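Local structure of 1-deoxy-D-xylulose 5-phosphate reductoisomerase (Moraxella catarrhalis, 4ZQG) at residues S21-A24 with I25-Q28; A67-S70 with Q71-D75; V133-G136 with D137-K141; Q162-P165 with A166-A170; L301-Y304 with Q305-S308. The protein catalyses the NAD(P)H-dependent rearrangement and reduction of 1-deoxy-D-xylulose 5-phosphate to 2-C-methyl-D-erythritol 4-phosphate in the MEP pathway, and binds the inhibitor fosmidomycin. All coordinates share one frame; numbering follows the deposited sequence. Where two conformers were deposited one is given.

Contact 1: S21-A24 with I25-Q28; sequences STLA and IIRQ
Gln28 turns back on the helix that precedes it, and its side-chain amide bonds to the carbonyl of Ala24: NE2 of Gln28 lies 3.0 Å from O of Ala24. The bond is straight at the hydrogen (160°) and lies in the amide plane of Gln28, but it reaches the carbonyl oxygen from above the carbonyl plane. CG of Gln28 stands beside its backbone N (chi1 -64°), and the extended chain beyond CG brings the amide alongside the last turn. The same NE2 also bonds to the carbonyl oxygen of Ser296, which ties this end of the helix to a distant part of the chain. Backbone bonds of the helix precede it along the chain: N of Arg27 is 3.0 Å from O of Leu23, and N of Ile26 is 3.0 Å from O of Thr22.

The turn belongs to helix 17-26, which links strands 7-12 and 33-39 in a beta-alpha-beta unit of the Rossmann-type nucleotide-binding domain; the side chain of Ser21 is about 6 Å from the bound NAD.

Arg27 runs back along the helix so that one guanidinium face lies over O of Leu23, with NH2 of Arg27 3.8 Å from CB of Leu23. Its NE forms a salt bridge with Glu53. On the buried flank the side chains of Leu23 and Ile26 meet at an angle, CD2 of Leu23 being 4.1 Å from CG1 of Ile26. Leu23 continues onto Leu50 and Phe54 of helix 44-54, whereas Ile26 packs on Leu9, Tyr33 and Ile35 of the flanking strands.

Contact 2: A67-S70 with Q71-D75; sequences AQLS and QKVTD
The amide of Gln68 receives the ammonium group of Lys72 at its oxygen: NZ of Lys72 stands 3.0 Å from OE1 of Gln68, meeting the C=O at 121° and tilted 17° from the carbonyl plane. The two aliphatic chains come together just behind this bond, with CE of Lys72 3.6 Å from CG of Gln68. The two chains start differently: CG of Gln68 is anti to its backbone N (chi1 169°), whereas the extended Lys72 chain starts beside its own N and runs back over O of Gln68. NZ also has a long, weak ion pair with Asp45.

Helix 66-75 is the crossover between strands 58-61 and 81-84 in a beta-alpha-beta unit of the Rossmann-type domain. Its backbone bonds run from each N-H to the carbonyl four residues earlier; N of Gln71 is hydrogen-bonded to O of Ala67 at 3.1 Å.

The buried side is apolar. CD2 of Leu69 lies 4.1 Å from CG2 of Val73, and CG2 of Val73 also rests against the carbonyl oxygen of Leu69, at 3.3 Å. Both residues press on Ile82 of strand 81-84, while Val44 and Leu48 of helix 44-54 pack on Leu69 and Val73 respectively.

Contact 3: V133-G136 with D137-K141; sequences VMAG and DLVIK
The carbonyl oxygen of Ala135 takes the N-H of Val139 in a short backbone bond, 2.7 Å from N of Val139 to O of Ala135 and 164° at the hydrogen. The donor comes in nearly end-on to the carbonyl. One residue further on, N of Ile140 bonds to O of Gly136 at 2.9 Å with a still straighter hydrogen angle of 172°. These two bonds resume regular helical bonding just after a kink at Asp137 and Leu138, where the regular backbone bonding is interrupted.

Side chains follow the same path. CG2 of Val139 lies beside its own backbone N, trans to the carbonyl carbon, and is thereby turned back over the preceding turn: it is 3.1 Å from O of Ala135 and 4.0 Å from CB of Ala135. CB of Ala135 is also 4.3 Å from CB of Leu138. CG1 of Ile140 takes the equivalent place over the next carbonyl, 3.3 Å from O of Gly136. Gly136 has no side chain and takes part through its carbonyl, which accepts the N-H of Ile140.

The kinked helix 130-146 connects strands 123-126 and 149-152, the last beta-alpha-beta crossover of the seven-stranded parallel sheet. Asp137, at the exposed side, accepts a hydrogen bond at OD2 from Thr333 OG1 and touches His241 of helix 230-243. On the buried side, Ala135 packs against Leu111 and Leu138 against Leu115, both of helix 111-120, while Ile391 of helix 387-409 meets both Ala135 and Leu138.

Contact 4: Q162-P165 with A166-A170; sequences QCLP and AAIQA
Pro165 and Ile168 lie side by side and point the same way, CD of Pro165 being 4.1 Å from CD1 of Ile168. Leu164 comes to the other branch of the isoleucine, with its CD1 4.2 Å from CG2 of Ile168. The isoleucine is thus met by two consecutive residues of the preceding loop: CG1 stands beside its backbone N (chi1 -54°) and carries CD1 to the proline, while CG2, trans to that N, is left for the leucine.

Gln169 runs in another direction, back along the loop toward the end of helix 155-162. Its extended chain passes over the carbonyl of Pro165, with CG of Gln169 3.5 Å from O of Pro165, and its amide reaches the main chain near Gln162, where NE2 of Gln169 is 4.0 Å from CA of Gln162. NE2 is held by a hydrogen bond to O of Tyr161, and OE1 by one with Tyr290 OH, so both ends of the amide have partners that fix its rotation.

Between these groups the chain passes from one helix to the next. Pro165 occupies the N-cap position of helix 166-170, and its carbonyl starts the first turn: N of Gln169 bonds to O of Pro165 at 3.3 Å, in the carbonyl plane, while N of Ile168 makes a weak bond to the same oxygen at 3.1 Å.

Leu164 and Ile168 pack on Ile182 of strand 182-189. Gln162 bonds to Arg293 through OE1, and its NE2 is hydrogen-bonded to Asn158 OD1 and to OG of Ser270 of the second subunit.

Contact 5: L301-Y304 with Q305-S308; sequences LDLY and QLGS
Asp302 to Gln305 form a beta turn that leads into strand 307-311, where Gly307 and Ser308 pair, antiparallel, with a strand of the second subunit, so that the sheet runs on across the dimer interface.

Polar contacts hold the turn. N of Gln305 bonds to the carbonyl oxygen of Asp302 at 3.1 Å, coming from above the carbonyl plane, with 141° at the hydrogen. A weaker bond runs from N of Tyr304 to OD2 of Asp302, at 3.2 Å; CG of Asp302 is trans to its backbone N (chi1 175°), which brings the carboxylate over the following residues. A water within 3.1 Å of OD1 of Asp302 and 3.3 Å of OE1 of Gln305 appears to donate to both, but this bridge is tentative, because the two side chains are modelled too close together. The hydroxyl of Tyr304 is bonded to the carbonyl oxygen of Val252 of the second subunit.

Apolar contacts gather round Leu306, whose two methyl branches have different partners. Leu301 crosses it at about a right angle and also touches Phe271 of the second subunit, whereas Leu303 lies alongside, pointing the same way, and packs on Trp186 of that subunit. Within the turn the separations are equal: CD1 of Leu306 stands 3.6 Å from CD1 of Leu301, and CD2 of Leu306 stands 3.6 Å from CD2 of Leu303.

How the contacts relate
From the N terminus, the five contacts follow one another in series, and none nests within or crosses another. Each is local: contacts 1 to 3 run along helices, contact 4 sits at a helix start and contact 5 goes round a turn. The helices of contacts 1, 2 and 3 cross over between strands of the parallel seven-stranded sheet, contact 1 near its middle, contacts 2 and 3 toward its two ends. Contact 4 then joins helices 155-162 and 166-170, and contact 5 leads into the strand that pairs across the dimer. Contacts 3 and 4 have the closest centres, about 20 Å apart, yet do not touch; contacts 2 and 5 have the farthest, about 49 Å. Only contacts 4 and 5 reach the second subunit.

Contact 1: S21-A24 with I25-Q28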
loop_
_atom_site.group_PDB
_atom_site.type_symbol
_atom_site.label_atom_id
_atom_site.label_comp_id
_atom_site.label_asym_id
_atom_site.label_seq_id
_atom_site.Cartn_x
_atom_site.Cartn_y
_atom_site.Cartn_z
ATOM N N SER A 21 -10.835 -9.763 20.092
ATOM C CA SER A 21 -10.879 -9.602 18.653
ATOM C C SER A 21 -10.537 -10.871 17.930
ATOM O O SER A 21 -11.143 -11.167 16.910
ATOM C CB SER A 21 -9.923 -8.525 18.179
ATOM O OG SER A 21 -10.344 -7.245 18.603
ATOM N N THR A 22 -9.544 -11.607 18.444
ATOM C CA THR A 22 -9.126 -12.888 17.853
ATOM C C THR A 22 -10.320 -13.809 17.868
ATOM O O THR A 22 -10.734 -14.369 16.846
ATOM C CB THR A 22 -7.948 -13.471 18.640
ATOM O OG1 THR A 22 -6.922 -12.476 18.736
ATOM C CG2 THR A 22 -7.376 -14.680 18.004
ATOM N N LEU A 23 -10.922 -13.928 19.027
ATOM C CA LEU A 23 -12.033 -14.863 19.175
ATOM C C LEU A 23 -13.173 -14.444 18.317
ATOM O O LEU A 23 -13.892 -15.302 17.789
ATOM C CB LEU A 23 -12.456 -15.041 20.662
ATOM C CG LEU A 23 -11.348 -15.783 21.436
ATOM C CD1 LEU A 23 -11.522 -15.822 22.937
ATOM C CD2 LEU A 23 -11.165 -17.164 20.851
ATOM N N ALA A 24 -13.347 -13.133 18.127
ATOM C CA ALA A 24 -14.478 -12.669 17.293
ATOM C C ALA A 24 -14.327 -13.149 15.866
ATOM O O ALA A 24 -15.322 -13.446 15.196
ATOM C CB ALA A 24 -14.665 -11.178 17.389
ATOM N N ILE A 25 -13.077 -13.313 15.432
ATOM C CA ILE A 25 -12.787 -13.851 14.137
ATOM C C ILE A 25 -12.993 -15.363 14.112
ATOM O O ILE A 25 -13.568 -15.883 13.177
ATOM C CB ILE A 25 -11.349 -13.501 13.735
ATOM C CG1 ILE A 25 -11.184 -11.981 13.543
ATOM C CG2 ILE A 25 -10.953 -14.230 12.456
ATOM C CD1 ILE A 25 -9.716 -11.519 13.480
ATOM N N ILE A 26 -12.529 -16.075 15.139
ATOM C CA ILE A 26 -12.740 -17.522 15.218
ATOM C C ILE A 26 -14.240 -17.888 15.096
ATOM O O ILE A 26 -14.602 -18.853 14.410
ATOM C CB ILE A 26 -12.231 -18.121 16.525
ATOM C CG1 ILE A 26 -10.752 -17.817 16.784
ATOM C CG2 ILE A 26 -12.454 -19.617 16.498
ATOM C CD1 ILE A 26 -9.884 -18.129 15.621
ATOM N N ARG A 27 -15.110 -17.101 15.729
ATOM C CA ARG A 27 -16.521 -17.396 15.683
ATOM C C ARG A 27 -17.119 -17.188 14.326
ATOM O O ARG A 27 -18.232 -17.600 14.060
ATOM C CB ARG A 27 -17.280 -16.514 16.655
ATOM C CG ARG A 27 -16.949 -16.799 18.081
ATOM C CD ARG A 27 -17.730 -15.920 19.026
ATOM N NE ARG A 27 -17.209 -16.149 20.367
ATOM C CZ ARG A 27 -16.480 -15.298 21.073
ATOM N NH1 ARG A 27 -16.051 -15.684 22.259
ATOM N NH2 ARG A 27 -16.176 -14.075 20.614
ATOM N N GLN A 28 -16.410 -16.483 13.463
ATOM C CA GLN A 28 -16.896 -16.279 12.126
ATOM C C GLN A 28 -16.387 -17.355 11.207
ATOM O O GLN A 28 -16.898 -17.500 10.081
ATOM C CB GLN A 28 -16.461 -14.929 11.635
ATOM C CG GLN A 28 -17.035 -13.772 12.424
ATOM C CD GLN A 28 -16.481 -12.480 11.891
ATOM O OE1 GLN A 28 -16.763 -12.097 10.719
ATOM N NE2 GLN A 28 -15.636 -11.819 12.695
#

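Contact 2: A67-S70 with Q71-D75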
loop_
_atom_site.group_PDB
_atom_site.type_symbol
_atom_site.label_atom_id
_atom_site.label_comp_id
_atom_site.label_asym_id
_atom_site.label_seq_id
_atom_site.Cartn_x
_atom_site.Cartn_y
_atom_site.Cartn_z
ATOM N N ALA A 67 -6.712 -23.231 41.805
ATOM C CA ALA A 67 -7.626 -24.081 42.576
ATOM C C ALA A 67 -9.062 -23.725 42.270
ATOM O O ALA A 67 -9.845 -24.578 41.906
ATOM C CB ALA A 67 -7.352 -23.975 44.072
ATOM N N GLN A 68 -9.392 -22.443 42.383
ATOM C CA GLN A 68 -10.758 -21.985 42.126
ATOM C C GLN A 68 -11.222 -22.381 40.723
ATOM O O GLN A 68 -12.340 -22.813 40.522
ATOM C CB GLN A 68 -10.839 -20.480 42.327
ATOM C CG GLN A 68 -12.131 -19.818 41.854
ATOM C CD GLN A 68 -11.935 -18.313 41.636
ATOM O OE1 GLN A 68 -12.724 -17.658 40.959
ATOM N NE2 GLN A 68 -10.837 -17.773 42.167
ATOM N N LEU A 69 -10.347 -22.251 39.751
ATOM C CA LEU A 69 -10.750 -22.470 38.388
ATOM C C LEU A 69 -10.893 -23.945 38.135
ATOM O O LEU A 69 -11.765 -24.327 37.377
ATOM C CB LEU A 69 -9.727 -21.827 37.427
ATOM C CG LEU A 69 -10.024 -21.405 35.977
ATOM C CD1 LEU A 69 -9.193 -22.205 34.988
ATOM C CD2 LEU A 69 -11.493 -21.451 35.562
ATOM N N SER A 70 -10.037 -24.759 38.768
ATOM C CA SER A 70 -10.114 -26.217 38.636
ATOM C C SER A 70 -11.429 -26.766 39.168
ATOM O O SER A 70 -12.007 -27.659 38.552
ATOM C CB SER A 70 -8.956 -26.931 39.338
ATOM O OG SER A 70 -7.693 -26.519 38.803
ATOM N N GLN A 71 -11.899 -26.230 40.285
ATOM C CA GLN A 71 -13.192 -26.635 40.823
ATOM C C GLN A 71 -14.290 -26.355 39.812
ATOM O O GLN A 71 -15.119 -27.217 39.530
ATOM C CB GLN A 71 -13.516 -25.898 42.115
ATOM C CG GLN A 71 -14.708 -26.509 42.812
ATOM C CD GLN A 71 -14.514 -28.007 43.014
ATOM O OE1 GLN A 71 -13.608 -28.442 43.738
ATOM N NE2 GLN A 71 -15.338 -28.800 42.345
ATOM N N LYS A 72 -14.275 -25.139 39.270
ATOM C CA LYS A 72 -15.310 -24.671 38.393
ATOM C C LYS A 72 -15.359 -25.391 37.066
ATOM O O LYS A 72 -16.425 -25.546 36.456
ATOM C CB LYS A 72 -15.174 -23.164 38.201
ATOM C CG LYS A 72 -15.592 -22.382 39.435
ATOM C CD LYS A 72 -15.391 -20.886 39.246
ATOM C CE LYS A 72 -15.509 -20.145 40.584
ATOM N NZ LYS A 72 -15.469 -18.659 40.454
ATOM N N VAL A 73 -14.203 -25.834 36.616
ATOM C CA VAL A 73 -14.117 -26.597 35.387
ATOM C C VAL A 73 -14.624 -28.037 35.600
ATOM O O VAL A 73 -15.306 -28.575 34.729
ATOM C CB VAL A 73 -12.689 -26.570 34.837
ATOM C CG1 VAL A 73 -12.468 -27.646 33.801
ATOM C CG2 VAL A 73 -12.411 -25.210 34.237
ATOM N N THR A 74 -14.288 -28.665 36.726
ATOM C CA THR A 74 -14.831 -29.999 36.993
ATOM C C THR A 74 -16.344 -29.890 37.227
ATOM O O THR A 74 -17.078 -30.669 36.639
ATOM C CB THR A 74 -14.097 -30.800 38.128
ATOM O OG1 THR A 74 -13.972 -30.011 39.303
ATOM C CG2 THR A 74 -12.661 -31.217 37.683
ATOM N N ASP A 75 -16.795 -28.892 38.004
ATOM C CA ASP A 75 -18.243 -28.621 38.202
ATOM C C ASP A 75 -19.039 -28.461 36.902
ATOM O O ASP A 75 -20.192 -28.847 36.852
ATOM C CB ASP A 75 -18.490 -27.400 39.099
ATOM C CG ASP A 75 -18.188 -27.677 40.583
ATOM O OD1 ASP A 75 -17.952 -26.733 41.365
ATOM O OD2 ASP A 75 -18.168 -28.842 40.997
#

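Contact 3: V133-G136 with D137-K141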
loop_
_atom_site.group_PDB
_atom_site.type_symbol
_atom_site.label_atom_id
_atom_site.label_comp_id
_atom_site.label_asym_id
_atom_site.label_seq_id
_atom_site.Cartn_x
_atom_site.Cartn_y
_atom_site.Cartn_z
ATOM N N VAL A 133 10.795 -5.579 22.374
ATOM C CA VAL A 133 11.519 -4.469 22.973
ATOM C C VAL A 133 12.527 -4.965 23.995
ATOM O O VAL A 133 13.565 -4.359 24.204
ATOM C CB VAL A 133 10.577 -3.514 23.713
ATOM C CG1 VAL A 133 11.328 -2.487 24.520
ATOM C CG2 VAL A 133 9.640 -2.809 22.763
ATOM N N MET A 134 12.214 -6.070 24.668
ATOM C CA MET A 134 13.092 -6.604 25.720
ATOM C C MET A 134 14.002 -7.739 25.321
ATOM O O MET A 134 15.041 -7.909 25.930
ATOM C CB MET A 134 12.249 -7.044 26.903
ATOM C CG MET A 134 11.561 -5.847 27.484
ATOM S SD MET A 134 11.299 -6.051 29.220
ATOM C CE MET A 134 10.390 -7.575 29.126
ATOM N N ALA A 135 13.636 -8.511 24.319
ATOM C CA ALA A 135 14.404 -9.681 23.989
ATOM C C ALA A 135 14.417 -9.917 22.499
ATOM O O ALA A 135 14.459 -11.060 22.038
ATOM C CB ALA A 135 13.827 -10.878 24.716
ATOM N N GLY A 136 14.407 -8.823 21.757
ATOM C CA GLY A 136 14.345 -8.882 20.319
ATOM C C GLY A 136 15.399 -9.798 19.730
ATOM O O GLY A 136 15.054 -10.724 19.000
ATOM N N ASP A 137 16.673 -9.586 20.059
ATOM C CA ASP A 137 17.714 -10.391 19.423
ATOM C C ASP A 137 17.463 -11.829 19.755
ATOM O O ASP A 137 17.543 -12.692 18.893
ATOM C CB ASP A 137 19.133 -10.037 19.891
ATOM C CG ASP A 137 19.455 -8.562 19.756
ATOM O OD1 ASP A 137 19.639 -8.054 18.604
ATOM O OD2 ASP A 137 19.532 -7.926 20.836
ATOM N N LEU A 138 17.157 -12.080 21.023
ATOM C CA LEU A 138 17.012 -13.453 21.513
ATOM C C LEU A 138 15.836 -14.142 20.866
ATOM O O LEU A 138 15.958 -15.288 20.431
ATOM C CB LEU A 138 16.863 -13.467 23.022
ATOM C CG LEU A 138 16.764 -14.818 23.737
ATOM C CD1 LEU A 138 17.792 -15.805 23.217
ATOM C CD2 LEU A 138 16.919 -14.609 25.241
ATOM N N VAL A 139 14.727 -13.424 20.757
ATOM C CA VAL A 139 13.530 -13.981 20.164
ATOM C C VAL A 139 13.741 -14.310 18.679
ATOM O O VAL A 139 13.462 -15.443 18.227
ATOM C CB VAL A 139 12.317 -13.034 20.353
ATOM C CG1 VAL A 139 11.079 -13.527 19.609
ATOM C CG2 VAL A 139 11.984 -12.880 21.823
ATOM N N ILE A 140 14.211 -13.324 17.920
ATOM C CA ILE A 140 14.434 -13.511 16.483
ATOM C C ILE A 140 15.472 -14.597 16.222
ATOM O O ILE A 140 15.266 -15.489 15.378
ATOM C CB ILE A 140 14.938 -12.226 15.804
ATOM C CG1 ILE A 140 13.946 -11.052 15.930
ATOM C CG2 ILE A 140 15.256 -12.494 14.341
ATOM C CD1 ILE A 140 12.589 -11.314 15.353
ATOM N N LYS A 141 16.597 -14.509 16.928
ATOM C CA LYS A 141 17.662 -15.525 16.778
ATOM C C LYS A 141 17.052 -16.887 17.016
ATOM O O LYS A 141 17.145 -17.751 16.176
ATOM C CB LYS A 141 18.860 -15.307 17.738
ATOM C CG LYS A 141 19.843 -14.196 17.349
ATOM C CD LYS A 141 21.071 -14.187 18.280
#

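Contact 4: Q162-P165 with A166-A170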
loop_
_atom_site.group_PDB
_atom_site.type_symbol
_atom_site.label_atom_id
_atom_site.label_comp_id
_atom_site.label_asym_id
_atom_site.label_seq_id
_atom_site.Cartn_x
_atom_site.Cartn_y
_atom_site.Cartn_z
ATOM N N GLN A 162 2.377 -6.059 5.317
ATOM C CA GLN A 162 1.550 -6.150 4.140
ATOM C C GLN A 162 2.116 -5.367 2.957
ATOM O O GLN A 162 1.871 -5.720 1.805
ATOM C CB GLN A 162 0.153 -5.601 4.434
ATOM C CG GLN A 162 -0.753 -6.496 5.283
ATOM C CD GLN A 162 -2.195 -6.102 5.146
ATOM O OE1 GLN A 162 -2.736 -6.078 4.050
ATOM N NE2 GLN A 162 -2.824 -5.799 6.252
ATOM N N CYS A 163 2.858 -4.307 3.254
ATOM C CA CYS A 163 3.432 -3.462 2.251
ATOM C C CYS A 163 4.889 -3.828 1.816
ATOM O O CYS A 163 5.561 -3.031 1.153
ATOM C CB CYS A 163 3.354 -2.033 2.754
ATOM S SG CYS A 163 1.646 -1.417 2.686
ATOM N N LEU A 164 5.342 -5.044 2.141
ATOM C CA LEU A 164 6.710 -5.485 1.892
ATOM C C LEU A 164 6.697 -6.627 0.883
ATOM O O LEU A 164 5.731 -7.369 0.780
ATOM C CB LEU A 164 7.380 -5.899 3.208
ATOM C CG LEU A 164 7.957 -4.774 4.074
ATOM C CD1 LEU A 164 8.480 -5.242 5.414
ATOM C CD2 LEU A 164 9.130 -4.098 3.356
ATOM N N PRO A 165 7.755 -6.765 0.086
ATOM C CA PRO A 165 7.642 -7.821 -0.908
ATOM C C PRO A 165 7.649 -9.179 -0.218
ATOM O O PRO A 165 8.074 -9.270 0.929
ATOM C CB PRO A 165 8.887 -7.636 -1.783
ATOM C CG PRO A 165 9.496 -6.352 -1.408
ATOM C CD PRO A 165 8.952 -5.916 -0.101
ATOM N N ALA A 166 7.226 -10.220 -0.921
ATOM C CA ALA A 166 7.095 -11.556 -0.322
ATOM C C ALA A 166 8.370 -12.073 0.327
ATOM O O ALA A 166 8.379 -12.449 1.515
ATOM C CB ALA A 166 6.650 -12.545 -1.366
ATOM N N ALA A 167 9.447 -12.083 -0.449
ATOM C CA ALA A 167 10.755 -12.509 0.027
ATOM C C ALA A 167 11.174 -11.906 1.378
ATOM O O ALA A 167 11.827 -12.595 2.196
ATOM C CB ALA A 167 11.782 -12.209 -1.030
ATOM N N ILE A 168 10.776 -10.653 1.639
ATOM C CA ILE A 168 11.109 -9.977 2.921
ATOM C C ILE A 168 10.136 -10.327 4.059
ATOM O O ILE A 168 10.472 -10.212 5.243
ATOM C CB ILE A 168 11.212 -8.445 2.709
ATOM C CG1 ILE A 168 12.206 -8.167 1.581
ATOM C CG2 ILE A 168 11.601 -7.729 4.000
ATOM C CD1 ILE A 168 12.632 -6.728 1.431
ATOM N N GLN A 169 8.927 -10.742 3.705
ATOM C CA GLN A 169 7.981 -11.350 4.682
ATOM C C GLN A 169 8.536 -12.712 5.128
ATOM O O GLN A 169 8.617 -12.980 6.307
ATOM C CB GLN A 169 6.578 -11.510 4.050
ATOM C CG GLN A 169 5.973 -10.200 3.552
ATOM C CD GLN A 169 4.615 -10.310 2.887
ATOM O OE1 GLN A 169 4.280 -11.305 2.270
ATOM N NE2 GLN A 169 3.854 -9.230 2.958
ATOM N N ALA A 170 8.963 -13.536 4.160
ATOM C CA ALA A 170 9.616 -14.825 4.443
ATOM C C ALA A 170 10.899 -14.647 5.271
ATOM O O ALA A 170 10.992 -15.143 6.384
ATOM C CB ALA A 170 9.921 -15.556 3.156
#

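Contact 5: L301-Y304 with Q305-S308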
loop_
_atom_site.group_PDB
_atom_site.type_symbol
_atom_site.label_atom_id
_atom_site.label_comp_id
_atom_site.label_asym_id
_atom_site.label_seq_id
_atom_site.Cartn_x
_atom_site.Cartn_y
_atom_site.Cartn_z
ATOM N N LEU A 301 -13.642 0.695 5.897
ATOM C CA LEU A 301 -13.492 2.110 5.733
ATOM C C LEU A 301 -14.334 2.576 4.545
ATOM O O LEU A 301 -14.296 1.970 3.480
ATOM C CB LEU A 301 -12.004 2.392 5.495
ATOM C CG LEU A 301 -11.566 3.843 5.474
ATOM C CD1 LEU A 301 -11.942 4.620 6.728
ATOM C CD2 LEU A 301 -10.076 3.860 5.297
ATOM N N ASP A 302 -15.087 3.651 4.738
ATOM C CA ASP A 302 -15.831 4.306 3.659
ATOM C C ASP A 302 -15.069 5.560 3.153
ATOM O O ASP A 302 -15.068 6.618 3.822
ATOM C CB ASP A 302 -17.214 4.714 4.155
ATOM C CG ASP A 302 -18.018 5.509 3.116
ATOM O OD1 ASP A 302 -18.960 6.174 3.540
ATOM O OD2 ASP A 302 -17.750 5.456 1.885
ATOM N N LEU A 303 -14.458 5.449 1.968
ATOM C CA LEU A 303 -13.602 6.517 1.463
ATOM C C LEU A 303 -14.382 7.773 1.143
ATOM O O LEU A 303 -13.859 8.856 1.234
ATOM C CB LEU A 303 -12.857 6.084 0.217
ATOM C CG LEU A 303 -11.954 4.884 0.371
ATOM C CD1 LEU A 303 -11.521 4.424 -0.992
ATOM C CD2 LEU A 303 -10.766 5.217 1.237
ATOM N N TYR A 304 -15.635 7.643 0.769
ATOM C CA TYR A 304 -16.462 8.828 0.581
ATOM C C TYR A 304 -16.613 9.718 1.860
ATOM O O TYR A 304 -16.558 10.944 1.766
ATOM C CB TYR A 304 -17.814 8.449 -0.067
ATOM C CG TYR A 304 -17.661 7.804 -1.433
ATOM C CD1 TYR A 304 -16.582 8.115 -2.265
ATOM C CD2 TYR A 304 -18.580 6.898 -1.897
ATOM C CE1 TYR A 304 -16.423 7.530 -3.522
ATOM C CE2 TYR A 304 -18.441 6.298 -3.152
ATOM C CZ TYR A 304 -17.357 6.623 -3.961
ATOM O OH TYR A 304 -17.184 6.036 -5.174
ATOM N N GLN A 305 -16.690 9.118 3.050
ATOM C CA GLN A 305 -16.961 9.912 4.255
ATOM C C GLN A 305 -15.697 10.235 5.055
ATOM O O GLN A 305 -15.768 10.601 6.214
ATOM C CB GLN A 305 -18.019 9.233 5.122
ATOM C CG GLN A 305 -19.222 8.691 4.334
ATOM C CD GLN A 305 -20.297 9.716 3.966
ATOM O OE1 GLN A 305 -20.681 9.853 2.788
ATOM N NE2 GLN A 305 -20.813 10.414 4.971
ATOM N N LEU A 306 -14.549 10.190 4.410
ATOM C CA LEU A 306 -13.287 10.275 5.118
ATOM C C LEU A 306 -13.040 11.693 5.576
ATOM O O LEU A 306 -12.731 11.954 6.739
ATOM C CB LEU A 306 -12.137 9.813 4.208
ATOM C CG LEU A 306 -11.115 8.836 4.788
ATOM C CD1 LEU A 306 -11.577 8.128 6.021
ATOM C CD2 LEU A 306 -10.778 7.782 3.773
ATOM N N GLY A 307 -13.202 12.614 4.647
ATOM C CA GLY A 307 -13.005 14.010 4.934
ATOM C C GLY A 307 -11.580 14.306 4.579
ATOM O O GLY A 307 -11.199 14.149 3.425
ATOM N N SER A 308 -10.792 14.704 5.571
ATOM C CA SER A 308 -9.418 15.041 5.333
ATOM C C SER A 308 -8.525 14.314 6.325
ATOM O O SER A 308 -8.715 14.407 7.514
ATOM C CB SER A 308 -9.240 16.550 5.430
ATOM O OG SER A 308 -9.273 16.957 6.779
HETATM O O HOH W 1 -20.799 6.990 1.188
#